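Local coordinates for AAEL008620-PA odorant-binding protein (PDB 5V13), which binds juvenile hormone III and is a secreted haemolymph member of the odorant-binding protein family of the mosquito Aedes aegypti, at residues 152-155 against 156-160; 170-173 against 174-178; 188-191 against 192-196; 212-215 against 216-220. All blocks are in the same frame, centred on the assembly; numbering follows the deposited sequence.

Contact 1 (152-155 against 156-160); sequences GNTY and AKLGN
Thr154 and Leu158 face each other one turn apart near the end of helix 151-158, and theirs is the apolar touch of this contact: the methyl CG2 of Thr154 stands 4.3 Å from CD1 of Leu158. Leucine suits the place because its branched apolar end meets both that methyl and Pro26 of helix 26-38, which covers Thr154, Tyr155 and Leu158 together. With CG beside its own backbone N (chi1 -61°), the branch point sits 3.4 Å from Thr154 O. The hydroxyl of Thr154 turns back to Asp150 O instead.

Four i to i+4 hydrogen bonds carry the backbone. The Lys157 N to Asn153 O bond is the straightest, 2.9 Å long, whereas the last, Gly159 N to Tyr155 O, is short at 2.8 Å but bent to 138° at the hydrogen. Gly159 then leaves the helix with positive phi, a conformation glycine adopts easily.

The Asn153 amide reaches another chain. It uses both ends on a second subunit, OD1 taking the N-H of Gly152 there and ND2 giving to Arg149 O. Ala156 packs on Gly152 of that subunit, and its small methyl is consistent with the approach of a backbone there.

The chemistry thus implies a short helix whose apolar flank faces its own chain, while Asn153 and Ala156 meet a second subunit and Gly152 N gives to Asn153 OD1 of a third.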
ATOM      1  N   GLY B 152       3.589  -5.942   6.563  1.00 14.57           N
ATOM      2  CA  GLY B 152       2.469  -5.030   6.380  1.00 13.90           C
ATOM      3  C   GLY B 152       2.646  -3.729   7.142  1.00 16.55           C
ATOM      4  O   GLY B 152       2.476  -2.639   6.585  1.00 15.40           O
ATOM      5  N   ASN B 153       2.978  -3.828   8.436  1.00 15.00           N
ATOM      6  CA  ASN B 153       3.179  -2.627   9.256  1.00 14.98           C
ATOM      7  C   ASN B 153       4.310  -1.762   8.717  1.00 16.19           C
ATOM      8  O   ASN B 153       4.189  -0.532   8.641  1.00 16.26           O
ATOM      9  CB  ASN B 153       3.473  -3.029  10.704  1.00 14.96           C
ATOM     10  CG  ASN B 153       2.253  -3.503  11.433  1.00 16.13           C
ATOM     11  OD1 ASN B 153       1.130  -3.177  11.054  1.00 16.20           O
ATOM     12  ND2 ASN B 153       2.457  -4.272  12.498  1.00 17.98           N
ATOM     13  N   THR B 154       5.420  -2.393   8.336  1.00 13.97           N
ATOM     14  CA  THR B 154       6.589  -1.661   7.857  1.00 16.07           C
ATOM     15  C   THR B 154       6.281  -0.872   6.586  1.00 17.51           C
ATOM     16  O   THR B 154       6.632   0.310   6.474  1.00 13.37           O
ATOM     17  CB  THR B 154       7.737  -2.645   7.623  1.00 13.53           C
ATOM     18  OG1 THR B 154       8.100  -3.266   8.866  1.00 16.84           O
ATOM     19  CG2 THR B 154       8.943  -1.946   7.000  1.00 15.11           C
ATOM     20  N   TYR B 155       5.641  -1.509   5.600  1.00 14.46           N
ATOM     21  CA  TYR B 155       5.390  -0.783   4.354  1.00 15.04           C
ATOM     22  C   TYR B 155       4.269   0.250   4.511  1.00 12.78           C
ATOM     23  O   TYR B 155       4.249   1.250   3.782  1.00 16.03           O
ATOM     24  CB  TYR B 155       5.072  -1.754   3.205  1.00 20.65           C
ATOM     25  CG  TYR B 155       6.299  -2.268   2.462  1.00 11.27           C
ATOM     26  CD1 TYR B 155       6.921  -1.490   1.480  1.00  9.99           C
ATOM     27  CD2 TYR B 155       6.821  -3.529   2.723  1.00 12.74           C
ATOM     28  CE1 TYR B 155       8.035  -1.968   0.776  1.00 18.06           C
ATOM     29  CE2 TYR B 155       7.946  -4.006   2.035  1.00 19.29           C
ATOM     30  CZ  TYR B 155       8.547  -3.222   1.067  1.00 18.65           C
ATOM     31  OH  TYR B 155       9.658  -3.695   0.378  1.00 17.38           O
ATOM     32  N   ALA B 156       3.341   0.046   5.446  1.00 13.13           N
ATOM     33  CA  ALA B 156       2.297   1.057   5.623  1.00 16.58           C
ATOM     34  C   ALA B 156       2.795   2.273   6.409  1.00 17.19           C
ATOM     35  O   ALA B 156       2.382   3.402   6.117  1.00 15.62           O
ATOM     36  CB  ALA B 156       1.073   0.449   6.306  1.00 16.61           C
ATOM     37  N   LYS B 157       3.700   2.067   7.375  1.00 17.29           N
ATOM     38  CA  LYS B 157       4.293   3.194   8.099  1.00 16.45           C
ATOM     39  C   LYS B 157       5.131   4.055   7.170  1.00 17.25           C
ATOM     40  O   LYS B 157       5.169   5.279   7.310  1.00 15.54           O
ATOM     41  CB  LYS B 157       5.137   2.673   9.266  1.00 21.92           C
ATOM     42  CG  LYS B 157       5.758   3.757  10.135  1.00 37.59           C
ATOM     43  CD  LYS B 157       6.730   3.174  11.175  1.00 40.60           C
ATOM     44  CE  LYS B 157       8.056   2.726  10.540  1.00 40.82           C
ATOM     45  NZ  LYS B 157       9.095   2.328  11.553  1.00 32.83           N
ATOM     46  N   LEU B 158       5.833   3.432   6.230  1.00 11.54           N
ATOM     47  CA  LEU B 158       6.598   4.186   5.245  1.00 11.38           C
ATOM     48  C   LEU B 158       5.727   4.700   4.101  1.00 16.66           C
ATOM     49  O   LEU B 158       6.050   5.738   3.514  1.00 15.06           O
ATOM     50  CB  LEU B 158       7.736   3.320   4.697  1.00 12.28           C
ATOM     51  CG  LEU B 158       8.767   2.836   5.717  1.00 17.84           C
ATOM     52  CD1 LEU B 158       9.747   1.830   5.084  1.00 15.21           C
ATOM     53  CD2 LEU B 158       9.527   4.032   6.309  1.00 15.59           C
ATOM     54  N   GLY B 159       4.657   3.981   3.750  1.00 19.73           N
ATOM     55  CA  GLY B 159       3.735   4.408   2.701  1.00 16.42           C
ATOM     56  C   GLY B 159       4.420   4.677   1.373  1.00 19.06           C
ATOM     57  O   GLY B 159       5.316   3.942   0.933  1.00 14.41           O
ATOM     58  N   ASN B 160       4.000   5.763   0.723  1.00 16.40           N
ATOM     59  CA  ASN B 160       4.626   6.219  -0.513  1.00 18.07           C
ATOM     60  C   ASN B 160       5.991   6.837  -0.289  1.00 23.28           C
ATOM     61  O   ASN B 160       6.591   7.315  -1.258  1.00 27.16           O
ATOM     62  CB  ASN B 160       3.748   7.248  -1.223  1.00 26.84           C
ATOM     63  CG  ASN B 160       2.482   6.655  -1.786  1.00 27.87           C
ATOM     64  OD1 ASN B 160       1.985   5.634  -1.313  1.00 32.73           O
ATOM     65  ND2 ASN B 160       1.944   7.305  -2.808  1.00 37.20           N
TER

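Contact 2 (170-173 against 174-178); sequences VDFC and EKRTD
Glu174 folds back over the previous turn of helix 169-177 and touches Val170. Its CG lies beside the backbone N (chi1 -75°) and the chain runs extended from there, which brings CG to 3.3 Å from Val170 O and OE1 to 3.9 Å from the Val170 methyl CG1. Both CG and the carboxylate end thus lie along the valine methyl, and the oxygens find their polar partners elsewhere. OE2 accepts from Trp181 N and forms a salt bridge with Lys180 of a third subunit. OE1 is 4.5 Å from Asp171 OD1, and one water donates to both acids, at 2.6 Å to Asp171 OD1 and 2.7 Å to Glu174 OE1. The shared water probably eases their mutual repulsion.

Cys173 has its backbone carbonyl gripped twice. Thr177 N and Thr177 OG1 reach Cys173 O from opposite faces of the carbonyl plane, the hydroxyl at 2.9 Å. Threonine can do this because its OG1 sits between backbone N and carbonyl carbon (chi1 63°), the rotamer that turns the hydroxyl back along the helix. The sulfur itself leads away to a disulfide with Cys195.

Phe172 is matched by Arg176, whose chain lies side by side with it and points the same way, CD 4.1 Å from ring atom CE2 and the ring and guanidinium planes 16° apart. Asp171 sends OD2 to Gln167, and that oxygen rests 3.8 Å from CD of Lys175.

Past Thr177, Asp178 takes positive phi with two bonds back into the last turn, one of them Asp178 N to Lys175 O: a Schellman motif closing the C-terminus of a disulfide-linked helix.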
ATOM      1  N   VAL B 170      10.803   4.720 -11.536  1.00 11.58           N
ATOM      2  CA  VAL B 170      10.417   5.980 -12.175  1.00 15.21           C
ATOM      3  C   VAL B 170       9.056   6.440 -11.659  1.00 16.33           C
ATOM      4  O   VAL B 170       8.879   7.614 -11.302  1.00 12.95           O
ATOM      5  CB  VAL B 170      10.437   5.859 -13.707  1.00 16.90           C
ATOM      6  CG1 VAL B 170       9.800   7.119 -14.337  1.00 16.42           C
ATOM      7  CG2 VAL B 170      11.857   5.711 -14.183  1.00 15.26           C
ATOM      8  N   ASP B 171       8.093   5.515 -11.570  1.00 15.74           N
ATOM      9  CA  ASP B 171       6.770   5.834 -11.028  1.00 19.34           C
ATOM     10  C   ASP B 171       6.867   6.384  -9.612  1.00 20.48           C
ATOM     11  O   ASP B 171       6.190   7.363  -9.264  1.00 14.80           O
ATOM     12  CB  ASP B 171       5.881   4.586 -11.037  1.00 17.11           C
ATOM     13  CG  ASP B 171       4.488   4.850 -10.447  1.00 23.00           C
ATOM     14  OD1 ASP B 171       3.680   5.525 -11.115  1.00 25.14           O
ATOM     15  OD2 ASP B 171       4.198   4.392  -9.321  1.00 22.16           O
ATOM     16  N   PHE B 172       7.662   5.725  -8.765  1.00 13.88           N
ATOM     17  CA  PHE B 172       7.871   6.205  -7.401  1.00 15.81           C
ATOM     18  C   PHE B 172       8.418   7.628  -7.401  1.00 13.65           C
ATOM     19  O   PHE B 172       7.958   8.489  -6.639  1.00 11.23           O
ATOM     20  CB  PHE B 172       8.822   5.247  -6.675  1.00 19.15           C
ATOM     21  CG  PHE B 172       9.277   5.740  -5.346  1.00 15.61           C
ATOM     22  CD1 PHE B 172       8.508   5.514  -4.207  1.00 11.46           C
ATOM     23  CD2 PHE B 172      10.477   6.426  -5.217  1.00 17.08           C
ATOM     24  CE1 PHE B 172       8.926   5.986  -2.974  1.00 20.12           C
ATOM     25  CE2 PHE B 172      10.897   6.891  -3.987  1.00 21.13           C
ATOM     26  CZ  PHE B 172      10.113   6.669  -2.863  1.00 20.17           C
ATOM     27  N   CYS B 173       9.407   7.894  -8.254  1.00 11.41           N
ATOM     28  CA  CYS B 173      10.042   9.208  -8.257  1.00 15.79           C
ATOM     29  C   CYS B 173       9.129  10.274  -8.847  1.00 18.52           C
ATOM     30  O   CYS B 173       9.142  11.422  -8.386  1.00 14.65           O
ATOM     31  CB  CYS B 173      11.360   9.142  -9.010  1.00 18.44           C
ATOM     32  SG  CYS B 173      12.530   8.095  -8.138  1.00 19.40           S
ATOM     33  N   GLU B 174       8.339   9.916  -9.870  1.00 13.50           N
ATOM     34  CA  GLU B 174       7.356  10.845 -10.432  1.00 14.73           C
ATOM     35  C   GLU B 174       6.372  11.327  -9.369  1.00 12.76           C
ATOM     36  O   GLU B 174       6.067  12.522  -9.280  1.00 17.67           O
ATOM     37  CB  GLU B 174       6.591  10.176 -11.573  1.00 14.65           C
ATOM     38  CG  GLU B 174       7.358  10.025 -12.869  1.00 16.01           C
ATOM     39  CD  GLU B 174       6.506   9.394 -13.965  1.00 24.89           C
ATOM     40  OE1 GLU B 174       6.089   8.230 -13.798  1.00 31.82           O
ATOM     41  OE2 GLU B 174       6.235  10.068 -14.981  1.00 30.08           O
ATOM     42  N   LYS B 175       5.829  10.398  -8.585  1.00 13.53           N
ATOM     43  CA  LYS B 175       4.896  10.764  -7.525  1.00 15.75           C
ATOM     44  C   LYS B 175       5.567  11.629  -6.464  1.00 18.65           C
ATOM     45  O   LYS B 175       5.017  12.657  -6.039  1.00 15.99           O
ATOM     46  CB  LYS B 175       4.304   9.494  -6.898  1.00 17.06           C
ATOM     47  CG  LYS B 175       3.261   8.810  -7.789  1.00 18.10           C
ATOM     48  CD  LYS B 175       3.002   7.370  -7.355  1.00 27.18           C
ATOM     49  CE  LYS B 175       2.239   7.289  -6.038  1.00 32.90           C
ATOM     50  NZ  LYS B 175       2.120   5.868  -5.557  1.00 35.02           N
ATOM     51  N   ARG B 176       6.760  11.220  -6.015  1.00 12.29           N
ATOM     52  CA  ARG B 176       7.437  11.910  -4.916  1.00 13.01           C
ATOM     53  C   ARG B 176       7.749  13.355  -5.262  1.00 18.62           C
ATOM     54  O   ARG B 176       7.742  14.224  -4.378  1.00 16.78           O
ATOM     55  CB  ARG B 176       8.728  11.157  -4.557  1.00 14.42           C
ATOM     56  CG  ARG B 176       9.596  11.816  -3.488  1.00 17.26           C
ATOM     57  CD  ARG B 176      10.789  10.921  -3.154  1.00 24.90           C
ATOM     58  NE  ARG B 176      11.626  11.475  -2.094  1.00 35.00           N
ATOM     59  CZ  ARG B 176      11.461  11.222  -0.798  1.00 41.12           C
ATOM     60  NH1 ARG B 176      10.482  10.424  -0.388  1.00 40.55           N
ATOM     61  NH2 ARG B 176      12.282  11.765   0.091  1.00 40.10           N
ATOM     62  N   THR B 177       8.013  13.644  -6.535  1.00 16.63           N
ATOM     63  CA  THR B 177       8.352  15.000  -6.948  1.00 19.89           C
ATOM     64  C   THR B 177       7.213  15.710  -7.673  1.00 20.89           C
ATOM     65  O   THR B 177       7.400  16.845  -8.124  1.00 23.50           O
ATOM     66  CB  THR B 177       9.609  14.984  -7.830  1.00 22.81           C
ATOM     67  OG1 THR B 177       9.344  14.245  -9.023  1.00 22.29           O
ATOM     68  CG2 THR B 177      10.761  14.322  -7.100  1.00 20.83           C
ATOM     69  N   ASP B 178       6.036  15.087  -7.787  1.00 22.59           N
ATOM     70  CA  ASP B 178       4.883  15.690  -8.470  1.00 24.97           C
ATOM     71  C   ASP B 178       5.245  16.073  -9.910  1.00 24.60           C
ATOM     72  O   ASP B 178       5.000  17.191 -10.369  1.00 23.76           O
ATOM     73  CB  ASP B 178       4.357  16.899  -7.679  1.00 32.10           C
ATOM     74  CG  ASP B 178       2.943  17.318  -8.084  1.00 35.98           C
ATOM     75  OD1 ASP B 178       2.278  16.579  -8.841  1.00 33.40           O
ATOM     76  OD2 ASP B 178       2.493  18.402  -7.628  1.00 42.75           O
TER
HETATM   77  O   HOH W   1       3.684   7.584 -12.659  1.00 41.02           O

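Contact 3 (188-191 against 192-196); sequences PPEA and FLDCV
Pro188 packs against Phe192 where the chain enters helix 190-199. The bump is the pyrrolidine ring of Pro188, and the hollow that receives it lies between the side chains of Phe192 and Leu193: Pro188 CB is 3.6 Å from Phe192 CD2, approaching the aromatic ring obliquely, and 4.0 Å from Leu193 CD2. Proline and leucine meet at about a right angle, a crossing that lets the compact ring nestle against the forked end. Phe192 is put on this side by its first torsion, with CG opposite the backbone N (chi1 165°). The Val196 methyl CG2 lies over one face of its ring, 3.5 Å above the plane and offset toward the rim. Phe179 and Trp181 add further rings round it, and Cys173 and Thr177 of helix 169-177 press on it too.

Pro189 touches more lightly, its CD 4.0 Å from Phe192 CB, while its carbonyl oxygen lies near the ring plane at the edge. That oxygen also takes a straight bond from Leu193 N (3.1 Å) and a weak one from Phe192 N.

On the outer flank Glu190 runs alongside Asp194, OE1 3.6 Å from Asp194 CB. Their carboxylates are turned 60° against each other, and the mutual repulsion is probably tempered by the salt bridge of Asp194 to Arg198.

Proline is tolerated here because no helix acceptor awaits an N-H at these positions, and its restricted phi favours the extended entry (psi near 155°). The arrangement is a helix N-terminus with proline at the N-cap, followed within the first turns by Cys195 of the Cys173-Cys195 disulfide.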
ATOM      1  N   PRO B 188      13.809  17.175 -17.254  1.00 38.92           N
ATOM      2  CA  PRO B 188      13.159  16.871 -15.970  1.00 32.65           C
ATOM      3  C   PRO B 188      13.746  17.695 -14.834  1.00 33.25           C
ATOM      4  O   PRO B 188      14.883  18.180 -14.927  1.00 38.17           O
ATOM      5  CB  PRO B 188      13.445  15.373 -15.781  1.00 30.81           C
ATOM      6  CG  PRO B 188      13.740  14.855 -17.155  1.00 31.51           C
ATOM      7  CD  PRO B 188      14.434  15.987 -17.859  1.00 33.71           C
ATOM      8  N   PRO B 189      13.008  17.863 -13.736  1.00 29.14           N
ATOM      9  CA  PRO B 189      13.558  18.590 -12.583  1.00 24.45           C
ATOM     10  C   PRO B 189      14.671  17.807 -11.906  1.00 24.22           C
ATOM     11  O   PRO B 189      14.671  16.575 -11.889  1.00 20.32           O
ATOM     12  CB  PRO B 189      12.355  18.740 -11.641  1.00 27.87           C
ATOM     13  CG  PRO B 189      11.156  18.194 -12.399  1.00 31.16           C
ATOM     14  CD  PRO B 189      11.677  17.301 -13.457  1.00 28.66           C
ATOM     15  N   GLU B 190      15.594  18.552 -11.286  1.00 27.23           N
ATOM     16  CA  GLU B 190      16.751  17.934 -10.642  1.00 26.93           C
ATOM     17  C   GLU B 190      16.341  16.974  -9.522  1.00 21.49           C
ATOM     18  O   GLU B 190      16.989  15.941  -9.314  1.00 21.22           O
ATOM     19  CB  GLU B 190      17.680  19.028 -10.109  1.00 34.63           C
ATOM     20  CG  GLU B 190      19.088  18.567  -9.766  1.00 51.28           C
ATOM     21  CD  GLU B 190      19.231  18.159  -8.311  1.00 68.53           C
ATOM     22  OE1 GLU B 190      19.622  17.002  -8.044  1.00 72.32           O
ATOM     23  OE2 GLU B 190      18.950  18.999  -7.430  1.00 76.36           O
ATOM     24  N   ALA B 191      15.279  17.294  -8.777  1.00 22.52           N
ATOM     25  CA  ALA B 191      14.872  16.393  -7.700  1.00 23.91           C
ATOM     26  C   ALA B 191      14.383  15.054  -8.245  1.00 18.91           C
ATOM     27  O   ALA B 191      14.610  14.006  -7.627  1.00 21.87           O
ATOM     28  CB  ALA B 191      13.793  17.049  -6.838  1.00 25.14           C
ATOM     29  N   PHE B 192      13.706  15.063  -9.395  1.00 20.85           N
ATOM     30  CA  PHE B 192      13.268  13.810 -10.005  1.00 18.60           C
ATOM     31  C   PHE B 192      14.458  12.997 -10.495  1.00 19.65           C
ATOM     32  O   PHE B 192      14.558  11.798 -10.208  1.00 18.99           O
ATOM     33  CB  PHE B 192      12.292  14.091 -11.152  1.00 20.26           C
ATOM     34  CG  PHE B 192      12.069  12.919 -12.066  1.00 19.44           C
ATOM     35  CD1 PHE B 192      11.239  11.869 -11.690  1.00 18.63           C
ATOM     36  CD2 PHE B 192      12.665  12.876 -13.319  1.00 20.88           C
ATOM     37  CE1 PHE B 192      11.021  10.793 -12.539  1.00 21.44           C
ATOM     38  CE2 PHE B 192      12.453  11.805 -14.174  1.00 19.38           C
ATOM     39  CZ  PHE B 192      11.635  10.754 -13.784  1.00 23.36           C
ATOM     40  N   LEU B 193      15.384  13.640 -11.216  1.00 15.42           N
ATOM     41  CA  LEU B 193      16.584  12.943 -11.687  1.00 18.47           C
ATOM     42  C   LEU B 193      17.362  12.340 -10.524  1.00 18.30           C
ATOM     43  O   LEU B 193      17.817  11.190 -10.593  1.00 15.30           O
ATOM     44  CB  LEU B 193      17.472  13.899 -12.490  1.00 18.08           C
ATOM     45  CG  LEU B 193      16.844  14.421 -13.788  1.00 21.50           C
ATOM     46  CD1 LEU B 193      17.674  15.550 -14.401  1.00 22.52           C
ATOM     47  CD2 LEU B 193      16.638  13.273 -14.782  1.00 16.61           C
ATOM     48  N   ASP B 194      17.540  13.108  -9.450  1.00 21.19           N
ATOM     49  CA  ASP B 194      18.276  12.602  -8.297  1.00 21.94           C
ATOM     50  C   ASP B 194      17.600  11.367  -7.714  1.00 19.55           C
ATOM     51  O   ASP B 194      18.270  10.373  -7.392  1.00 18.92           O
ATOM     52  CB  ASP B 194      18.405  13.702  -7.242  1.00 20.63           C
ATOM     53  CG  ASP B 194      19.349  13.326  -6.117  1.00 30.18           C
ATOM     54  OD1 ASP B 194      20.549  13.121  -6.391  1.00 31.67           O
ATOM     55  OD2 ASP B 194      18.887  13.234  -4.962  1.00 37.83           O
ATOM     56  N   CYS B 195      16.268  11.405  -7.592  1.00 14.09           N
ATOM     57  CA  CYS B 195      15.527  10.254  -7.078  1.00 15.46           C
ATOM     58  C   CYS B 195      15.747   9.022  -7.951  1.00 18.59           C
ATOM     59  O   CYS B 195      16.003   7.924  -7.440  1.00 17.76           O
ATOM     60  CB  CYS B 195      14.034  10.588  -6.987  1.00 25.47           C
ATOM     61  SG  CYS B 195      12.948   9.204  -6.440  1.00 34.12           S
ATOM     62  N   VAL B 196      15.651   9.186  -9.275  1.00 16.17           N
ATOM     63  CA  VAL B 196      15.764   8.041 -10.176  1.00 14.87           C
ATOM     64  C   VAL B 196      17.177   7.475 -10.138  1.00 15.15           C
ATOM     65  O   VAL B 196      17.375   6.264  -9.995  1.00 14.76           O
ATOM     66  CB  VAL B 196      15.369   8.432 -11.612  1.00 18.41           C
ATOM     67  CG1 VAL B 196      15.677   7.274 -12.572  1.00 18.13           C
ATOM     68  CG2 VAL B 196      13.894   8.787 -11.691  1.00 18.33           C
TER

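Contact 4 (212-215 against 216-220); sequences NEIR and RDYEA
The Tyr218 ring turns an edge to the preceding turn of helix 211-220, with Ile214 O near its plane and 3.4 Å from CD1. Ile214 lies alongside, and its methyl CG2 comes within 3.8 Å of the same ring carbon; being opposite the backbone N (chi1 -60° for CG1), that branch points the way the tyrosine does. A branched aliphatic and an aromatic together make a broad apolar surface.

The guanidinium of Arg216 holds a water at its edge, in plane, 2.7 Å from NE. The same water donates to Glu213 OE2 and to Asp217 OD1, so it sits at the centre of a three-residue polar cluster. Glu213 OE2 approaches the guanidinium obliquely, in a long salt bridge of 3.7 Å to Arg216 NE. Glu213 OE2 and Asp217 OD2 are 4.4 Å apart; Arg261 bridges both, Arg35 joins at Glu213, and these positive charges probably steady the acid pair.

At the exposed flank, Glu219 OE1 lies near the plane of the Arg215 guanidinium at its edge, too far for a salt bridge; it touches Arg215 CG at 3.3 Å. The arginine's methylenes give Glu219 a surface to lie along, while both charged ends stay on this outer flank.

Among its neighbours the helix sets Tyr218 against Leu254 and Val257 of helix 251-264, and on helix 239-247 it sets Ile214 against Leu242 and Tyr218 against Leu246.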
ATOM      1  N   ASN B 212      30.322   1.975 -13.096  1.00 27.82           N
ATOM      2  CA  ASN B 212      30.152   0.550 -13.379  1.00 29.63           C
ATOM      3  C   ASN B 212      28.677   0.182 -13.479  1.00 18.15           C
ATOM      4  O   ASN B 212      28.293  -0.650 -14.308  1.00 24.25           O
ATOM      5  CB  ASN B 212      30.825  -0.304 -12.305  1.00 35.66           C
ATOM      6  CG  ASN B 212      32.340  -0.302 -12.401  1.00 43.06           C
ATOM      7  OD1 ASN B 212      32.917   0.076 -13.422  1.00 42.49           O
ATOM      8  ND2 ASN B 212      32.992  -0.744 -11.332  1.00 46.21           N
ATOM      9  N   GLU B 213      27.836   0.783 -12.633  1.00 18.77           N
ATOM     10  CA  GLU B 213      26.393   0.528 -12.702  1.00 19.52           C
ATOM     11  C   GLU B 213      25.791   1.098 -13.983  1.00 23.48           C
ATOM     12  O   GLU B 213      24.968   0.440 -14.638  1.00 21.03           O
ATOM     13  CB  GLU B 213      25.693   1.118 -11.477  1.00 20.00           C
ATOM     14  CG  GLU B 213      24.251   0.637 -11.265  1.00 27.80           C
ATOM     15  CD  GLU B 213      24.169  -0.825 -10.802  1.00 35.74           C
ATOM     16  OE1 GLU B 213      25.184  -1.365 -10.310  1.00 26.45           O
ATOM     17  OE2 GLU B 213      23.086  -1.433 -10.930  1.00 29.47           O
ATOM     18  N   ILE B 214      26.177   2.327 -14.347  1.00 20.41           N
ATOM     19  CA  ILE B 214      25.697   2.927 -15.592  1.00 18.77           C
ATOM     20  C   ILE B 214      26.103   2.073 -16.786  1.00 17.79           C
ATOM     21  O   ILE B 214      25.277   1.756 -17.653  1.00 20.18           O
ATOM     22  CB  ILE B 214      26.219   4.371 -15.737  1.00 22.11           C
ATOM     23  CG1 ILE B 214      25.728   5.241 -14.574  1.00 19.65           C
ATOM     24  CG2 ILE B 214      25.773   4.955 -17.084  1.00 18.87           C
ATOM     25  CD1 ILE B 214      26.504   6.561 -14.390  1.00 21.40           C
ATOM     26  N   ARG B 215      27.391   1.708 -16.869  1.00 19.50           N
ATOM     27  CA  ARG B 215      27.840   0.881 -17.987  1.00 22.48           C
ATOM     28  C   ARG B 215      27.075  -0.443 -18.038  1.00 22.04           C
ATOM     29  O   ARG B 215      26.631  -0.871 -19.108  1.00 25.98           O
ATOM     30  CB  ARG B 215      29.349   0.637 -17.895  1.00 21.97           C
ATOM     31  CG  ARG B 215      29.900  -0.218 -19.036  1.00 26.82           C
ATOM     32  CD  ARG B 215      31.419  -0.313 -18.974  1.00 43.48           C
ATOM     33  NE  ARG B 215      31.869  -0.912 -17.722  1.00 52.69           N
ATOM     34  CZ  ARG B 215      32.491  -0.249 -16.749  1.00 59.32           C
ATOM     35  NH1 ARG B 215      32.758   1.046 -16.882  1.00 56.41           N
ATOM     36  NH2 ARG B 215      32.854  -0.886 -15.642  1.00 61.71           N
ATOM     37  N   ARG B 216      26.897  -1.089 -16.886  1.00 20.39           N
ATOM     38  CA  ARG B 216      26.142  -2.338 -16.815  1.00 24.71           C
ATOM     39  C   ARG B 216      24.737  -2.183 -17.403  1.00 22.01           C
ATOM     40  O   ARG B 216      24.290  -3.012 -18.203  1.00 22.41           O
ATOM     41  CB  ARG B 216      26.099  -2.791 -15.354  1.00 29.96           C
ATOM     42  CG  ARG B 216      25.190  -3.944 -14.999  1.00 39.01           C
ATOM     43  CD  ARG B 216      25.272  -4.181 -13.483  1.00 45.96           C
ATOM     44  NE  ARG B 216      23.974  -4.464 -12.871  1.00 49.66           N
ATOM     45  CZ  ARG B 216      23.636  -5.633 -12.333  1.00 57.67           C
ATOM     46  NH1 ARG B 216      24.504  -6.637 -12.316  1.00 58.25           N
ATOM     47  NH2 ARG B 216      22.431  -5.798 -11.801  1.00 60.18           N
ATOM     48  N   ASP B 217      24.036  -1.108 -17.035  1.00 21.90           N
ATOM     49  CA  ASP B 217      22.678  -0.912 -17.541  1.00 20.36           C
ATOM     50  C   ASP B 217      22.677  -0.545 -19.019  1.00 19.56           C
ATOM     51  O   ASP B 217      21.781  -0.965 -19.762  1.00 21.37           O
ATOM     52  CB  ASP B 217      21.960   0.151 -16.712  1.00 20.04           C
ATOM     53  CG  ASP B 217      21.565  -0.366 -15.345  1.00 24.34           C
ATOM     54  OD1 ASP B 217      21.583  -1.607 -15.169  1.00 24.33           O
ATOM     55  OD2 ASP B 217      21.218   0.448 -14.463  1.00 21.84           O
ATOM     56  N   TYR B 218      23.666   0.236 -19.471  1.00 17.53           N
ATOM     57  CA  TYR B 218      23.758   0.525 -20.900  1.00 19.47           C
ATOM     58  C   TYR B 218      23.973  -0.756 -21.692  1.00 19.39           C
ATOM     59  O   TYR B 218      23.292  -1.000 -22.694  1.00 20.53           O
ATOM     60  CB  TYR B 218      24.877   1.532 -21.181  1.00 22.82           C
ATOM     61  CG  TYR B 218      24.374   2.962 -21.312  1.00 19.53           C
ATOM     62  CD1 TYR B 218      23.960   3.671 -20.188  1.00 20.97           C
ATOM     63  CD2 TYR B 218      24.297   3.590 -22.554  1.00 22.54           C
ATOM     64  CE1 TYR B 218      23.484   4.968 -20.291  1.00 18.55           C
ATOM     65  CE2 TYR B 218      23.824   4.897 -22.674  1.00 24.81           C
ATOM     66  CZ  TYR B 218      23.424   5.580 -21.533  1.00 23.98           C
ATOM     67  OH  TYR B 218      22.943   6.871 -21.618  1.00 21.44           O
ATOM     68  N   GLU B 219      24.897  -1.606 -21.232  1.00 21.71           N
ATOM     69  CA  GLU B 219      25.198  -2.841 -21.956  1.00 23.80           C
ATOM     70  C   GLU B 219      23.997  -3.788 -21.973  1.00 30.88           C
ATOM     71  O   GLU B 219      23.682  -4.376 -23.013  1.00 32.76           O
ATOM     72  CB  GLU B 219      26.426  -3.513 -21.341  1.00 28.65           C
ATOM     73  CG  GLU B 219      27.726  -2.746 -21.595  1.00 36.88           C
ATOM     74  CD  GLU B 219      28.932  -3.342 -20.876  1.00 42.72           C
ATOM     75  OE1 GLU B 219      30.046  -2.790 -21.025  1.00 43.60           O
ATOM     76  OE2 GLU B 219      28.769  -4.351 -20.158  1.00 42.83           O
ATOM     77  N   ALA B 220      23.300  -3.929 -20.838  1.00 29.17           N
ATOM     78  CA  ALA B 220      22.136  -4.812 -20.787  1.00 32.13           C
ATOM     79  C   ALA B 220      21.021  -4.339 -21.711  1.00 36.07           C
ATOM     80  O   ALA B 220      20.253  -5.160 -22.227  1.00 33.72           O
ATOM     81  CB  ALA B 220      21.616  -4.920 -19.353  1.00 29.30           C
TER
HETATM   82  O   HOH W   2      21.881  -2.785 -12.623  1.00 27.26           O

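In the fold
All four contacts are local, each within one helix, and all are partly buried; contact 1 has no exposed touching residue, whereas contact 4 has four buried and three exposed. Contacts 2 and 3 are joined directly: the Cys173-Cys195 disulfide ties their helices, and Phe192 packs against Glu174 and Thr177. Contact 1 meets contact 2 through Asn160 O beside the Phe172 ring, and both face a second subunit, while no other chain of the assembly touches contacts 3 and 4. Contact 4 stands apart, its nearest atoms about 8 Å from contact 3. The chemistry differs accordingly: contact 1 ends a helix at a glycine, contact 2 at a Schellman turn, contact 3 begins one on prolines, and contact 4 spans nearly all of its helix with a water-centred charge cluster.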